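Local coordinates for protein phospholipase C-beta (PLC-beta) (Sepia officinalis, PDB 3QR0) that belongs to the phospholipase C-beta family, multidomain proteins with PH, EF-hand, TIM-barrel and C2 domains, and holds a calcium ion in its barrel, at residues T340-H345 with T386-V391. Residues are numbered along the deposited sequence; the frame is centred on the assembly and turned at random.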
loop_
_atom_site.group_PDB
_atom_site.type_symbol
_atom_site.label_atom_id
_atom_site.label_comp_id
_atom_site.label_asym_id
_atom_site.label_seq_id
_atom_site.Cartn_x
_atom_site.Cartn_y
_atom_site.Cartn_z
ATOM N N THR A 340 16.104 -7.554 2.628
ATOM C CA THR A 340 15.616 -6.471 1.783
ATOM C C THR A 340 16.395 -6.343 0.477
ATOM O O THR A 340 15.832 -5.980 -0.560
ATOM C CB THR A 340 15.712 -5.140 2.558
ATOM O OG1 THR A 340 15.124 -5.306 3.855
ATOM C CG2 THR A 340 15.012 -4.003 1.808
ATOM N N TYR A 341 17.689 -6.648 0.548
ATOM C CA TYR A 341 18.596 -6.611 -0.601
ATOM C C TYR A 341 18.216 -7.542 -1.763
ATOM O O TYR A 341 18.625 -7.299 -2.895
ATOM C CB TYR A 341 20.050 -6.895 -0.153
ATOM C CG TYR A 341 20.229 -8.221 0.558
ATOM C CD1 TYR A 341 20.596 -9.363 -0.148
ATOM C CD2 TYR A 341 20.031 -8.332 1.933
ATOM C CE1 TYR A 341 20.754 -10.581 0.490
ATOM C CE2 TYR A 341 20.178 -9.543 2.578
ATOM C CZ TYR A 341 20.546 -10.668 1.850
ATOM O OH TYR A 341 20.695 -11.877 2.479
ATOM N N LEU A 342 17.439 -8.593 -1.494
ATOM C CA LEU A 342 17.080 -9.573 -2.524
ATOM C C LEU A 342 15.868 -9.140 -3.349
ATOM O O LEU A 342 14.837 -8.737 -2.798
ATOM C CB LEU A 342 16.815 -10.944 -1.890
ATOM C CG LEU A 342 18.026 -11.592 -1.217
ATOM C CD1 LEU A 342 17.627 -12.876 -0.496
ATOM C CD2 LEU A 342 19.152 -11.856 -2.222
ATOM N N THR A 343 15.989 -9.228 -4.671
ATOM C CA THR A 343 14.893 -8.852 -5.558
ATOM C C THR A 343 14.156 -10.053 -6.146
ATOM O O THR A 343 13.187 -9.872 -6.880
ATOM C CB THR A 343 15.378 -7.946 -6.693
ATOM O OG1 THR A 343 16.353 -8.640 -7.482
ATOM C CG2 THR A 343 15.977 -6.664 -6.111
ATOM N N GLY A 344 14.604 -11.266 -5.818
ATOM C CA GLY A 344 13.927 -12.487 -6.258
ATOM C C GLY A 344 14.139 -13.678 -5.335
ATOM O O GLY A 344 13.840 -13.611 -4.141
ATOM N N HIS A 345 14.666 -14.759 -5.908
ATOM C CA HIS A 345 14.874 -16.036 -5.222
ATOM C C HIS A 345 15.970 -15.893 -4.166
ATOM O O HIS A 345 16.944 -15.160 -4.372
ATOM C CB HIS A 345 15.277 -17.079 -6.265
ATOM C CG HIS A 345 15.129 -18.503 -5.825
ATOM N ND1 HIS A 345 16.142 -19.201 -5.203
ATOM C CD2 HIS A 345 14.113 -19.385 -5.991
ATOM C CE1 HIS A 345 15.744 -20.440 -4.974
ATOM N NE2 HIS A 345 14.515 -20.578 -5.441
ATOM N N THR A 386 25.328 -18.705 -0.779
ATOM C CA THR A 386 24.408 -18.943 -1.891
ATOM C C THR A 386 25.028 -18.415 -3.180
ATOM O O THR A 386 26.146 -17.913 -3.166
ATOM C CB THR A 386 23.055 -18.242 -1.683
ATOM O OG1 THR A 386 23.233 -16.828 -1.831
ATOM C CG2 THR A 386 22.461 -18.569 -0.305
ATOM N N MET A 387 24.294 -18.517 -4.285
ATOM C CA MET A 387 24.751 -17.963 -5.558
ATOM C C MET A 387 24.181 -16.568 -5.846
ATOM O O MET A 387 24.252 -16.093 -6.983
ATOM C CB MET A 387 24.400 -18.927 -6.694
ATOM C CG MET A 387 25.093 -20.284 -6.567
ATOM S SD MET A 387 26.889 -20.154 -6.545
ATOM C CE MET A 387 27.223 -19.693 -8.249
ATOM N N CYS A 388 23.626 -15.909 -4.829
ATOM C CA CYS A 388 23.140 -14.544 -4.997
ATOM C C CYS A 388 24.297 -13.597 -5.316
ATOM O O CYS A 388 25.431 -13.819 -4.890
ATOM C CB CYS A 388 22.402 -14.060 -3.745
ATOM S SG CYS A 388 20.807 -14.868 -3.456
ATOM N N THR A 389 24.010 -12.553 -6.090
ATOM C CA THR A 389 24.998 -11.512 -6.353
ATOM C C THR A 389 25.189 -10.672 -5.084
ATOM O O THR A 389 24.468 -10.850 -4.101
ATOM C CB THR A 389 24.582 -10.618 -7.542
ATOM O OG1 THR A 389 23.346 -9.971 -7.242
ATOM C CG2 THR A 389 24.421 -11.454 -8.827
ATOM N N GLU A 390 26.170 -9.776 -5.117
ATOM C CA GLU A 390 26.542 -8.949 -3.968
ATOM C C GLU A 390 26.446 -7.480 -4.345
ATOM O O GLU A 390 26.606 -7.133 -5.518
ATOM C CB GLU A 390 27.995 -9.227 -3.573
ATOM C CG GLU A 390 28.339 -10.693 -3.419
ATOM C CD GLU A 390 29.829 -10.933 -3.246
ATOM O OE1 GLU A 390 30.636 -10.043 -3.596
ATOM O OE2 GLU A 390 30.192 -12.021 -2.749
ATOM N N VAL A 391 26.209 -6.625 -3.351
ATOM C CA VAL A 391 26.289 -5.172 -3.532
ATOM C C VAL A 391 27.167 -4.575 -2.427
ATOM O O VAL A 391 27.385 -5.212 -1.394
ATOM C CB VAL A 391 24.881 -4.499 -3.535
ATOM C CG1 VAL A 391 24.045 -4.992 -4.729
ATOM C CG2 VAL A 391 24.152 -4.749 -2.232
#
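C388 and L342 are the main meeting point here, two buried side chains joining two loops; the ST turn at T386 lies just ahead of C388 and probably helps fix its backbone. T386 OG1 accepts a hydrogen bond from C388 N at 3.2 Å, nearly straight at 166°, closing that turn; the same hydroxyl also bonds to H383 O. The side chain of C388 points toward segment 340-345. With its sulfur beside the backbone N (chi1 -70°), SG comes to 3.7 Å from L342 CD2. The methyl sits at the flank of the sulfur, the CB–SG–CD2 angle being near 95°. L342 supplies this branch from the end of its side chain, although its backbone stands well back: the CA atoms of L342 and C388 are 8.2 Å apart. A second neighbour, the backbone oxygen of H345, lies roughly ahead of the CB–SG bond, with H345 O at 4.0 Å from SG. Beyond C388 the chain draws off, and T389 O bonds instead to the hydroxyls of S351 and T382. The side chains of V391 and Y341 both rest on I381.

The patch borders the calcium site of the TIM barrel, with the L342 side chain about 7 Å from the ion. Y341 OH bonds to the calcium ligand D370 on strand 366-372, T340 packs on helix 354-361, and V391 enters edge strand 391-392, antiparallel to strand 380-381.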